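Succinate-semialdehyde dehydrogenase (NAD(P)(+)) (Marinobacter aquaeolei, PDB 3RH9) probably oxidises succinate semialdehyde to succinate with NAD(P)+ as a member of the aldehyde dehydrogenase family. Local coordinates at residues P228-T233 with R240-D245; M46-V51 with G218-E223; A53-G58 with P177-P182; G162-K167 with L188-F193. One frame throughout, in Å; residues are numbered along the deposited sequence.

Contact 1 (P228-T233 with R240-D245)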
loop_
_atom_site.group_PDB
_atom_site.type_symbol
_atom_site.label_atom_id
_atom_site.label_comp_id
_atom_site.label_asym_id
_atom_site.label_seq_id
_atom_site.Cartn_x
_atom_site.Cartn_y
_atom_site.Cartn_z
ATOM N N PRO A 228 2.109 3.530 -13.348
ATOM C CA PRO A 228 2.727 3.372 -12.031
ATOM C C PRO A 228 1.815 2.690 -11.026
ATOM O O PRO A 228 2.297 2.129 -10.055
ATOM C CB PRO A 228 2.967 4.811 -11.589
ATOM C CG PRO A 228 2.867 5.619 -12.819
ATOM C CD PRO A 228 1.890 4.940 -13.678
HETATM N N MSE A 229 0.511 2.754 -11.249
HETATM C CA MSE A 229 -0.420 2.193 -10.297
HETATM C C MSE A 229 -1.558 1.408 -10.927
HETATM O O MSE A 229 -2.127 1.815 -11.933
HETATM C CB MSE A 229 -0.996 3.282 -9.408
HETATM C CG MSE A 229 -2.297 2.886 -8.768
HETATM SE SE MSE A 229 -2.598 3.871 -7.129
HETATM C CE MSE A 229 -3.968 2.719 -6.329
ATOM N N LEU A 230 -1.892 0.290 -10.293
ATOM C CA LEU A 230 -3.022 -0.518 -10.685
ATOM C C LEU A 230 -4.049 -0.587 -9.564
ATOM O O LEU A 230 -3.702 -0.871 -8.417
ATOM C CB LEU A 230 -2.551 -1.923 -11.021
ATOM C CG LEU A 230 -2.261 -2.191 -12.493
ATOM C CD1 LEU A 230 -1.021 -1.453 -12.930
ATOM C CD2 LEU A 230 -2.106 -3.676 -12.696
ATOM N N SER A 231 -5.310 -0.320 -9.891
ATOM C CA SER A 231 -6.392 -0.529 -8.940
ATOM C C SER A 231 -7.290 -1.665 -9.435
ATOM O O SER A 231 -8.022 -1.507 -10.410
ATOM C CB SER A 231 -7.193 0.757 -8.706
ATOM O OG SER A 231 -8.168 0.577 -7.686
ATOM N N PHE A 232 -7.213 -2.805 -8.749
ATOM C CA PHE A 232 -7.889 -4.032 -9.173
ATOM C C PHE A 232 -8.879 -4.588 -8.133
ATOM O O PHE A 232 -8.526 -4.835 -6.976
ATOM C CB PHE A 232 -6.852 -5.109 -9.543
ATOM C CG PHE A 232 -7.427 -6.499 -9.666
ATOM C CD1 PHE A 232 -7.607 -7.306 -8.534
ATOM C CD2 PHE A 232 -7.793 -7.006 -10.910
ATOM C CE1 PHE A 232 -8.150 -8.587 -8.648
ATOM C CE2 PHE A 232 -8.334 -8.294 -11.027
ATOM C CZ PHE A 232 -8.508 -9.079 -9.895
ATOM N N THR A 233 -10.121 -4.779 -8.558
ATOM C CA THR A 233 -11.076 -5.540 -7.777
ATOM C C THR A 233 -11.367 -6.798 -8.567
ATOM O O THR A 233 -11.575 -6.725 -9.769
ATOM C CB THR A 233 -12.387 -4.760 -7.561
ATOM O OG1 THR A 233 -12.138 -3.607 -6.752
ATOM C CG2 THR A 233 -13.409 -5.612 -6.863
ATOM N N ARG A 240 -3.348 -12.128 -6.816
ATOM C CA ARG A 240 -2.031 -12.622 -6.437
ATOM C C ARG A 240 -1.086 -12.546 -7.621
ATOM O O ARG A 240 0.114 -12.292 -7.467
ATOM C CB ARG A 240 -2.111 -14.058 -5.939
ATOM C CG ARG A 240 -2.542 -14.207 -4.481
ATOM C CD ARG A 240 -3.233 -15.533 -4.240
ATOM N NE ARG A 240 -3.604 -15.688 -2.845
ATOM C CZ ARG A 240 -4.594 -16.460 -2.418
ATOM N NH1 ARG A 240 -5.329 -17.142 -3.291
ATOM N NH2 ARG A 240 -4.851 -16.537 -1.115
ATOM N N LYS A 241 -1.641 -12.756 -8.809
ATOM C CA LYS A 241 -0.832 -12.815 -10.009
ATOM C C LYS A 241 -0.385 -11.417 -10.364
ATOM O O LYS A 241 0.741 -11.212 -10.826
ATOM C CB LYS A 241 -1.606 -13.441 -11.162
ATOM C CG LYS A 241 -0.695 -14.015 -12.248
ATOM C CD LYS A 241 -1.428 -14.162 -13.588
ATOM C CE LYS A 241 -0.636 -14.994 -14.572
ATOM N NZ LYS A 241 0.745 -14.481 -14.717
ATOM N N LEU A 242 -1.262 -10.447 -10.131
ATOM C CA LEU A 242 -0.903 -9.060 -10.369
ATOM C C LEU A 242 0.256 -8.656 -9.486
ATOM O O LEU A 242 1.150 -7.918 -9.914
ATOM C CB LEU A 242 -2.072 -8.139 -10.067
ATOM C CG LEU A 242 -3.173 -8.065 -11.108
ATOM C CD1 LEU A 242 -4.054 -6.850 -10.789
ATOM C CD2 LEU A 242 -2.546 -7.974 -12.496
ATOM N N ILE A 243 0.225 -9.115 -8.241
ATOM C CA ILE A 243 1.250 -8.718 -7.302
ATOM C C ILE A 243 2.580 -9.199 -7.835
ATOM O O ILE A 243 3.524 -8.434 -7.948
ATOM C CB ILE A 243 0.984 -9.278 -5.882
ATOM C CG1 ILE A 243 -0.364 -8.796 -5.348
ATOM C CG2 ILE A 243 2.096 -8.888 -4.918
ATOM C CD1 ILE A 243 -0.689 -9.365 -4.019
ATOM N N VAL A 244 2.633 -10.472 -8.198
ATOM C CA VAL A 244 3.834 -11.073 -8.741
ATOM C C VAL A 244 4.271 -10.389 -10.029
ATOM O O VAL A 244 5.442 -10.074 -10.211
ATOM C CB VAL A 244 3.606 -12.573 -9.018
ATOM C CG1 VAL A 244 4.715 -13.151 -9.948
ATOM C CG2 VAL A 244 3.497 -13.350 -7.710
ATOM N N ASP A 245 3.330 -10.161 -10.931
ATOM C CA ASP A 245 3.675 -9.625 -12.243
ATOM C C ASP A 245 4.048 -8.154 -12.215
ATOM O O ASP A 245 4.516 -7.628 -13.222
ATOM C CB ASP A 245 2.541 -9.861 -13.249
ATOM C CG ASP A 245 2.446 -11.313 -13.691
ATOM O OD1 ASP A 245 3.475 -12.033 -13.657
ATOM O OD2 ASP A 245 1.339 -11.743 -14.074
#
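Leu242 meets Phe232 and Leu230 with a single methyl, CD1. Leu242 sits on the helix and the other two on the strand, where they are two residues apart and point to the same face. Leu242 CD1 comes to 3.5 Å from Phe232 CB. It also lies 3.6 Å from Phe232 CG, so it rests where the ring joins the chain. The approach to the ring is oblique. Phe232 CG is anti to its own N (chi1 166°), and the methyl also reaches along the ring, with Leu242 CD1 3.7 Å from Phe232 CD2. Leu230 approaches the same methyl less closely, with its CD2 4.2 Å from Leu242 CD1. The Leu230 and Leu242 side chains also meet obliquely.

The strand 229-233 and helix 236-245 belong to a beta-alpha-beta unit that continues into strand 252-256, in the Rossmann-like sheet of the aldehyde dehydrogenase fold. Strand 229-233 runs between strands 151-154 and 252-256. The Phe232 side chain is about 7 Å from that of Glu256, the predicted active-site residue. Ser231 points away from the helix, and its OG hydrogen-bonds to Lys167 NZ.

On the outer part of the helix, Lys241 NZ makes a salt bridge of 2.9 Å to Asp245 OD2, using the syn lone pair of that oxygen. Ile243 packs on Ile243 of the second subunit. Arg240 NE hydrogen-bonds to Glu248 O of the same neighbouring subunit.

Contact 2 (M46-V51 with G218-E223)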
loop_
_atom_site.group_PDB
_atom_site.type_symbol
_atom_site.label_atom_id
_atom_site.label_comp_id
_atom_site.label_asym_id
_atom_site.label_seq_id
_atom_site.Cartn_x
_atom_site.Cartn_y
_atom_site.Cartn_z
HETATM N N MSE A 46 -10.049 -6.215 -28.301
HETATM C CA MSE A 46 -8.927 -5.323 -28.601
HETATM C C MSE A 46 -7.565 -5.940 -28.329
HETATM O O MSE A 46 -7.375 -6.651 -27.346
HETATM C CB MSE A 46 -9.090 -3.989 -27.863
HETATM C CG MSE A 46 -10.418 -3.317 -28.182
HETATM SE SE MSE A 46 -10.973 -1.865 -26.973
HETATM C CE MSE A 46 -12.810 -2.495 -26.720
ATOM N N PRO A 47 -6.618 -5.665 -29.225
ATOM C CA PRO A 47 -5.250 -6.195 -29.218
ATOM C C PRO A 47 -4.335 -5.420 -28.282
ATOM O O PRO A 47 -4.715 -4.406 -27.707
ATOM C CB PRO A 47 -4.772 -5.965 -30.656
ATOM C CG PRO A 47 -5.955 -5.375 -31.399
ATOM C CD PRO A 47 -6.870 -4.802 -30.386
ATOM N N GLU A 48 -3.115 -5.912 -28.145
ATOM C CA GLU A 48 -2.062 -5.209 -27.421
ATOM C C GLU A 48 -1.983 -3.720 -27.809
ATOM O O GLU A 48 -2.269 -2.859 -26.985
ATOM C CB GLU A 48 -0.731 -5.945 -27.628
ATOM C CG GLU A 48 0.516 -5.105 -27.586
ATOM C CD GLU A 48 1.744 -5.934 -27.192
ATOM O OE1 GLU A 48 1.705 -7.185 -27.323
ATOM O OE2 GLU A 48 2.752 -5.338 -26.733
ATOM N N GLU A 49 -1.636 -3.421 -29.058
ATOM C CA GLU A 49 -1.466 -2.033 -29.520
ATOM C C GLU A 49 -2.572 -1.043 -29.117
ATOM O O GLU A 49 -2.291 0.132 -28.873
ATOM C CB GLU A 49 -1.229 -1.978 -31.036
ATOM C CG GLU A 49 -1.840 -3.125 -31.811
ATOM C CD GLU A 49 -1.057 -4.435 -31.643
ATOM O OE1 GLU A 49 0.169 -4.372 -31.349
ATOM O OE2 GLU A 49 -1.668 -5.527 -31.803
ATOM N N ASP A 50 -3.819 -1.505 -29.059
ATOM C CA ASP A 50 -4.911 -0.665 -28.573
ATOM C C ASP A 50 -4.721 -0.306 -27.104
ATOM O O ASP A 50 -4.994 0.836 -26.686
ATOM C CB ASP A 50 -6.262 -1.370 -28.715
ATOM C CG ASP A 50 -6.880 -1.200 -30.089
ATOM O OD1 ASP A 50 -6.211 -0.652 -30.988
ATOM O OD2 ASP A 50 -8.044 -1.622 -30.263
ATOM N N VAL A 51 -4.291 -1.289 -26.313
ATOM C CA VAL A 51 -4.086 -1.067 -24.887
ATOM C C VAL A 51 -2.886 -0.133 -24.671
ATOM O O VAL A 51 -2.911 0.705 -23.780
ATOM C CB VAL A 51 -3.919 -2.393 -24.109
ATOM C CG1 VAL A 51 -3.860 -2.126 -22.645
ATOM C CG2 VAL A 51 -5.075 -3.312 -24.384
ATOM N N GLY A 218 -4.271 -7.291 -19.512
ATOM C CA GLY A 218 -3.584 -7.353 -18.237
ATOM C C GLY A 218 -2.082 -7.233 -18.383
ATOM O O GLY A 218 -1.421 -6.621 -17.548
ATOM N N LYS A 219 -1.546 -7.802 -19.455
ATOM C CA LYS A 219 -0.111 -7.867 -19.620
ATOM C C LYS A 219 0.507 -6.500 -19.912
ATOM O O LYS A 219 1.588 -6.192 -19.423
ATOM C CB LYS A 219 0.254 -8.875 -20.706
ATOM C CG LYS A 219 1.734 -8.903 -21.050
ATOM C CD LYS A 219 2.101 -10.166 -21.810
ATOM C CE LYS A 219 3.510 -10.084 -22.388
ATOM N NZ LYS A 219 3.632 -9.003 -23.404
ATOM N N VAL A 220 -0.170 -5.684 -20.715
ATOM C CA VAL A 220 0.312 -4.343 -21.031
ATOM C C VAL A 220 0.331 -3.451 -19.789
ATOM O O VAL A 220 1.338 -2.794 -19.492
ATOM C CB VAL A 220 -0.549 -3.699 -22.133
ATOM C CG1 VAL A 220 -0.158 -2.242 -22.372
ATOM C CG2 VAL A 220 -0.440 -4.514 -23.406
ATOM N N LEU A 221 -0.785 -3.461 -19.060
ATOM C CA LEU A 221 -0.952 -2.710 -17.804
ATOM C C LEU A 221 0.081 -3.056 -16.702
ATOM O O LEU A 221 0.504 -2.177 -15.951
ATOM C CB LEU A 221 -2.400 -2.862 -17.292
ATOM C CG LEU A 221 -3.432 -1.805 -17.725
ATOM C CD1 LEU A 221 -3.016 -1.088 -18.985
ATOM C CD2 LEU A 221 -4.848 -2.356 -17.865
ATOM N N CYS A 222 0.481 -4.325 -16.611
ATOM C CA CYS A 222 1.541 -4.740 -15.683
ATOM C C CYS A 222 2.931 -4.311 -16.141
ATOM O O CYS A 222 3.759 -3.924 -15.332
ATOM C CB CYS A 222 1.543 -6.258 -15.486
ATOM S SG CYS A 222 0.131 -6.868 -14.545
ATOM N N GLU A 223 3.187 -4.399 -17.442
ATOM C CA GLU A 223 4.535 -4.219 -17.965
ATOM C C GLU A 223 4.854 -2.771 -18.234
ATOM O O GLU A 223 6.006 -2.378 -18.221
ATOM C CB GLU A 223 4.719 -4.999 -19.256
ATOM C CG GLU A 223 4.804 -6.492 -19.049
ATOM C CD GLU A 223 5.020 -7.253 -20.356
ATOM O OE1 GLU A 223 5.171 -6.606 -21.422
ATOM O OE2 GLU A 223 5.037 -8.503 -20.313
#
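Val51 and Val220 pack helix 48-61 against helix 214-223, on the flank of the Rossmann-like sheet of this aldehyde dehydrogenase. The contact has a buried apolar part and a charged outer edge.

The tight part is built round Val51 CG1. This methyl lies 3.7 Å from Val220 CB and 3.7 Å from Val220 CG1. It is anti to the Val51 backbone N (chi1 -174°), which turns it to the flank of the other valine. Val220 has nearly the same rotamer, and the two side chains run past each other in opposite senses. Leu221 joins from the next position along its helix. Its CD1 reaches Val51 CG1 at 3.9 Å, so one methyl of Val51 touches both residues. The CA atoms of Val51 and Val220 are 6.7 Å apart, and all three side chains are buried. Cys222, next along the helix and also buried, packs on Leu242 and Asp245 of helix 236-245.

The loose side begins one turn earlier, near the start of helix 48-61, where Pro47 is the N-cap residue. Glu48 lends only its aliphatic part, with CG 4.3 Å from Val220 CG2. The residue is exposed. Glu48 OE1 is 4.7 Å from Lys219 NZ, too far for a salt bridge, though the opposite charges may attract weakly. At this exposed edge Lys219 instead pairs within its own helix, where Lys219 NZ forms a salt bridge of 3.4 Å to Glu223 OE2.

Contact 3 (A53-G58 with P177-P182)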
loop_
_atom_site.group_PDB
_atom_site.type_symbol
_atom_site.label_atom_id
_atom_site.label_comp_id
_atom_site.label_asym_id
_atom_site.label_seq_id
_atom_site.Cartn_x
_atom_site.Cartn_y
_atom_site.Cartn_z
ATOM N N ALA A 53 -1.979 2.170 -26.871
ATOM C CA ALA A 53 -2.505 3.474 -27.281
ATOM C C ALA A 53 -3.254 4.129 -26.130
ATOM O O ALA A 53 -3.069 5.316 -25.847
ATOM C CB ALA A 53 -3.422 3.335 -28.489
ATOM N N ALA A 54 -4.118 3.350 -25.484
ATOM C CA ALA A 54 -4.844 3.812 -24.304
ATOM C C ALA A 54 -3.904 4.505 -23.329
ATOM O O ALA A 54 -4.208 5.594 -22.828
ATOM C CB ALA A 54 -5.538 2.647 -23.617
ATOM N N VAL A 55 -2.768 3.857 -23.057
ATOM C CA VAL A 55 -1.788 4.376 -22.113
ATOM C C VAL A 55 -1.126 5.645 -22.651
ATOM O O VAL A 55 -0.997 6.628 -21.931
ATOM C CB VAL A 55 -0.724 3.326 -21.752
ATOM C CG1 VAL A 55 0.262 3.904 -20.767
ATOM C CG2 VAL A 55 -1.376 2.097 -21.158
ATOM N N GLU A 56 -0.719 5.628 -23.916
ATOM C CA GLU A 56 -0.093 6.804 -24.504
ATOM C C GLU A 56 -1.029 8.006 -24.405
ATOM O O GLU A 56 -0.580 9.127 -24.151
ATOM C CB GLU A 56 0.309 6.558 -25.953
ATOM C CG GLU A 56 1.304 5.429 -26.135
ATOM C CD GLU A 56 1.393 4.935 -27.594
ATOM O OE1 GLU A 56 0.462 5.219 -28.404
ATOM O OE2 GLU A 56 2.401 4.260 -27.927
ATOM N N ALA A 57 -2.324 7.764 -24.590
ATOM C CA ALA A 57 -3.308 8.831 -24.517
ATOM C C ALA A 57 -3.338 9.381 -23.111
ATOM O O ALA A 57 -3.267 10.600 -22.898
ATOM C CB ALA A 57 -4.673 8.322 -24.894
ATOM N N GLY A 58 -3.443 8.469 -22.152
ATOM C CA GLY A 58 -3.490 8.841 -20.763
ATOM C C GLY A 58 -2.262 9.613 -20.365
ATOM O O GLY A 58 -2.349 10.593 -19.631
ATOM N N PRO A 177 -4.997 10.342 -15.095
ATOM C CA PRO A 177 -5.605 9.747 -16.290
ATOM C C PRO A 177 -5.665 8.234 -16.100
ATOM O O PRO A 177 -4.783 7.645 -15.479
ATOM C CB PRO A 177 -4.624 10.118 -17.414
ATOM C CG PRO A 177 -3.798 11.257 -16.870
ATOM C CD PRO A 177 -3.715 11.006 -15.392
ATOM N N SER A 178 -6.703 7.600 -16.612
ATOM C CA SER A 178 -6.867 6.186 -16.357
ATOM C C SER A 178 -7.177 5.382 -17.617
ATOM O O SER A 178 -7.726 5.892 -18.590
ATOM C CB SER A 178 -7.939 5.970 -15.287
ATOM O OG SER A 178 -9.106 6.725 -15.567
ATOM N N VAL A 179 -6.791 4.117 -17.584
ATOM C CA VAL A 179 -7.119 3.174 -18.628
ATOM C C VAL A 179 -8.034 2.157 -17.973
ATOM O O VAL A 179 -7.682 1.590 -16.939
ATOM C CB VAL A 179 -5.858 2.496 -19.129
ATOM C CG1 VAL A 179 -6.204 1.363 -20.066
ATOM C CG2 VAL A 179 -4.961 3.500 -19.799
ATOM N N ILE A 180 -9.221 1.943 -18.540
ATOM C CA ILE A 180 -10.257 1.174 -17.842
ATOM C C ILE A 180 -10.626 -0.167 -18.474
ATOM O O ILE A 180 -10.939 -0.221 -19.664
ATOM C CB ILE A 180 -11.530 1.998 -17.653
ATOM C CG1 ILE A 180 -11.238 3.181 -16.723
ATOM C CG2 ILE A 180 -12.657 1.100 -17.107
ATOM C CD1 ILE A 180 -12.437 4.024 -16.344
ATOM N N LYS A 181 -10.613 -1.231 -17.661
ATOM C CA LYS A 181 -10.881 -2.575 -18.148
ATOM C C LYS A 181 -11.982 -3.311 -17.375
ATOM O O LYS A 181 -11.750 -3.791 -16.269
ATOM C CB LYS A 181 -9.597 -3.405 -18.112
ATOM C CG LYS A 181 -9.620 -4.644 -19.000
ATOM C CD LYS A 181 -10.622 -5.657 -18.514
ATOM C CE LYS A 181 -10.299 -7.049 -19.023
ATOM N NZ LYS A 181 -9.587 -6.931 -20.323
ATOM N N PRO A 182 -13.179 -3.439 -17.976
ATOM C CA PRO A 182 -14.280 -4.147 -17.315
ATOM C C PRO A 182 -14.235 -5.639 -17.596
ATOM O O PRO A 182 -13.495 -6.089 -18.474
ATOM C CB PRO A 182 -15.507 -3.538 -17.981
ATOM C CG PRO A 182 -15.059 -3.356 -19.397
ATOM C CD PRO A 182 -13.572 -2.980 -19.324
#
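Val179 holds CG1 anti to its backbone N (chi1 171°) and CG2 anti to its carbonyl carbon, so that both methyls face Ala54 on the helix. Val55 has the same rotamer (chi1 -180°), and its CG2 is the branch that meets Val179. The contact lays helix 48-61 against strand 178-181 of the Rossmann-like sheet, a helix-on-sheet packing within the aldehyde dehydrogenase fold. Strand 178-181 runs parallel to its neighbours 151-154 and 207-209.

The two methyls of Val179 divide the work. Val179 CG1 touches the methyl of Ala54, at 3.8 Å from Ala54 CB. Val179 CG2 sits against the helix backbone, 3.8 Å from Ala54 O. The same CG2 lies 4.1 Å from Val55 CG2, and the two valine side chains cross at about a right angle. Ala54 O also accepts the helix bond from Gly58 N, so the methyl lies beside a carbonyl already in use.

One turn further along the helix, Gly58 brings its bare backbone up to Pro177, just ahead of the strand. The CA atoms of Gly58 and Pro177 are 5.0 Å apart, closer than the 6.1 Å between those of Ala54 and Val179. The glycine has no side chain to hold the two chains apart. Ser178 points away from this helix and packs on Leu168 of helix 162-174. Gly58 O lies against the proline ring, 3.2 Å from Pro177 CG, and Pro177 CB is 3.8 Å from Gly58 CA.

Contact 4 (G162-K167 with L188-F193)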
loop_
_atom_site.group_PDB
_atom_site.type_symbol
_atom_site.label_atom_id
_atom_site.label_comp_id
_atom_site.label_asym_id
_atom_site.label_seq_id
_atom_site.Cartn_x
_atom_site.Cartn_y
_atom_site.Cartn_z
ATOM N N GLY A 162 -20.932 0.109 -10.023
ATOM C CA GLY A 162 -20.506 0.503 -8.689
ATOM C C GLY A 162 -18.998 0.468 -8.481
ATOM O O GLY A 162 -18.409 1.432 -7.984
HETATM N N MSE A 163 -18.373 -0.646 -8.856
HETATM C CA MSE A 163 -16.932 -0.787 -8.719
HETATM C C MSE A 163 -16.200 0.380 -9.362
HETATM O O MSE A 163 -15.516 1.143 -8.680
HETATM C CB MSE A 163 -16.435 -2.100 -9.334
HETATM C CG MSE A 163 -16.845 -3.334 -8.566
HETATM SE SE MSE A 163 -16.694 -3.047 -6.634
HETATM C CE MSE A 163 -17.223 -4.859 -6.073
ATOM N N ILE A 164 -16.340 0.515 -10.676
ATOM C CA ILE A 164 -15.599 1.532 -11.392
ATOM C C ILE A 164 -15.788 2.916 -10.763
ATOM O O ILE A 164 -14.872 3.731 -10.777
ATOM C CB ILE A 164 -15.989 1.573 -12.868
ATOM C CG1 ILE A 164 -14.955 2.385 -13.654
ATOM C CG2 ILE A 164 -17.381 2.155 -13.015
ATOM C CD1 ILE A 164 -13.509 2.028 -13.334
ATOM N N ALA A 165 -16.967 3.164 -10.200
ATOM C CA ALA A 165 -17.291 4.471 -9.628
ATOM C C ALA A 165 -16.397 4.801 -8.440
ATOM O O ALA A 165 -15.995 5.953 -8.259
ATOM C CB ALA A 165 -18.749 4.534 -9.224
ATOM N N LYS A 166 -16.097 3.783 -7.632
ATOM C CA LYS A 166 -15.212 3.941 -6.484
ATOM C C LYS A 166 -13.815 4.327 -6.950
ATOM O O LYS A 166 -13.150 5.159 -6.340
ATOM C CB LYS A 166 -15.117 2.647 -5.661
ATOM C CG LYS A 166 -16.435 2.128 -5.074
ATOM C CD LYS A 166 -16.242 0.724 -4.494
ATOM C CE LYS A 166 -17.439 0.273 -3.664
ATOM N NZ LYS A 166 -17.204 -1.043 -2.954
ATOM N N LYS A 167 -13.363 3.720 -8.033
ATOM C CA LYS A 167 -11.988 3.920 -8.444
ATOM C C LYS A 167 -11.803 5.226 -9.198
ATOM O O LYS A 167 -10.799 5.905 -9.033
ATOM C CB LYS A 167 -11.490 2.743 -9.289
ATOM C CG LYS A 167 -11.554 1.401 -8.604
ATOM C CD LYS A 167 -10.853 0.326 -9.430
ATOM C CE LYS A 167 -11.009 -1.038 -8.787
ATOM N NZ LYS A 167 -10.407 -1.074 -7.428
ATOM N N LEU A 188 -20.997 -3.804 -21.249
ATOM C CA LEU A 188 -21.952 -2.866 -21.825
ATOM C C LEU A 188 -22.299 -1.733 -20.874
ATOM O O LEU A 188 -22.626 -0.623 -21.302
ATOM C CB LEU A 188 -23.229 -3.581 -22.286
ATOM C CG LEU A 188 -23.030 -4.866 -23.097
ATOM C CD1 LEU A 188 -24.355 -5.585 -23.239
ATOM C CD2 LEU A 188 -22.373 -4.590 -24.454
ATOM N N THR A 189 -22.247 -2.011 -19.580
ATOM C CA THR A 189 -22.546 -0.975 -18.620
ATOM C C THR A 189 -21.405 0.008 -18.748
ATOM O O THR A 189 -21.598 1.217 -18.664
ATOM C CB THR A 189 -22.670 -1.529 -17.193
ATOM O OG1 THR A 189 -23.841 -2.338 -17.118
ATOM C CG2 THR A 189 -22.822 -0.419 -16.189
HETATM N N MSE A 190 -20.211 -0.528 -18.982
HETATM C CA MSE A 190 -19.026 0.300 -19.089
HETATM C C MSE A 190 -19.128 1.176 -20.333
HETATM O O MSE A 190 -18.857 2.385 -20.295
HETATM C CB MSE A 190 -17.758 -0.557 -19.134
HETATM C CG MSE A 190 -16.502 0.241 -18.815
HETATM SE SE MSE A 190 -16.679 1.052 -17.035
HETATM C CE MSE A 190 -15.672 2.664 -17.317
ATOM N N ILE A 191 -19.524 0.562 -21.437
ATOM C CA ILE A 191 -19.678 1.316 -22.659
ATOM C C ILE A 191 -20.686 2.450 -22.453
ATOM O O ILE A 191 -20.436 3.588 -22.850
ATOM C CB ILE A 191 -20.046 0.407 -23.844
ATOM C CG1 ILE A 191 -18.878 -0.530 -24.139
ATOM C CG2 ILE A 191 -20.338 1.241 -25.071
ATOM C CD1 ILE A 191 -19.155 -1.514 -25.215
ATOM N N ALA A 192 -21.801 2.140 -21.796
ATOM C CA ALA A 192 -22.839 3.132 -21.521
ATOM C C ALA A 192 -22.303 4.298 -20.700
ATOM O O ALA A 192 -22.554 5.466 -21.010
ATOM C CB ALA A 192 -24.016 2.486 -20.814
ATOM N N PHE A 193 -21.562 3.968 -19.651
ATOM C CA PHE A 193 -20.866 4.953 -18.837
ATOM C C PHE A 193 -19.950 5.859 -19.690
ATOM O O PHE A 193 -19.986 7.088 -19.563
ATOM C CB PHE A 193 -20.069 4.245 -17.744
ATOM C CG PHE A 193 -19.513 5.166 -16.716
ATOM C CD1 PHE A 193 -20.235 6.269 -16.299
ATOM C CD2 PHE A 193 -18.271 4.928 -16.156
ATOM C CE1 PHE A 193 -19.717 7.129 -15.335
ATOM C CE2 PHE A 193 -17.747 5.776 -15.191
ATOM C CZ PHE A 193 -18.464 6.877 -14.775
#
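Ile164 reaches from its helix to Met190 and Phe193, and its branches divide at CB. CG1 is anti to the backbone N (chi1 -166°), which carries it to Met190. It meets the far end of that selenomethionine, 3.7 Å from Met190 CE and 4.0 Å from Met190 SE. CG2 takes the other direction. It approaches the ring of Phe193 obliquely, with Ile164 CG2 4.2 Å from Phe193 CE2. The tip, CD1, turns off CG1 and packs on Ile180 of the sheet, with Ile164 CD1 3.8 Å from Ile180 CD1.

The two helices belong to consecutive beta-alpha-beta crossovers of the Rossmann-like domain. Helix 162-174 links strands 151-154 and 178-181. Helix 188-197 links strands 178-181 and 207-209. Ile180, on the shared strand, touches both helices.

The first bond of the Met190 side chain runs beside the other helix rather than at it. The chain is then bent at chi2 and chi3. The bends bring its CE to Ile164, and the two side chains cross at about a right angle. Phe193, one turn later and buried like its partners, points to Ile164 and also packs on Phe117 of helix 103-123. At the start of helix 188-197, Glu98 accepts hydrogen bonds from Leu188 N and Thr189 OG1. The Ile164 side chain is about 11 Å from that of Glu256, the predicted active-site residue.

All four contacts lie round one Rossmann-like sheet. Strands 178-181 (contact 3) and 229-233 (contact 1) both belong to it, with strand 151-154 between them. Contacts 2 and 3 share helix 48-61, have centres 10 Å apart and touch through Leu221. Contact 2 meets contact 1 where Leu230 packs on Leu221, with centres 14 Å apart. Contact 4 meets contact 3 through Ile180, and its helices precede and follow strand 178-181. Lys167 ties contact 4 to contact 1. Along the chain, contacts 3 and 4 interleave, and both fall within the span of contact 2. Contact 1 comes last. Together they probably build one dinucleotide-binding-type domain, as in the family, with contact 1 nearest the predicted active site.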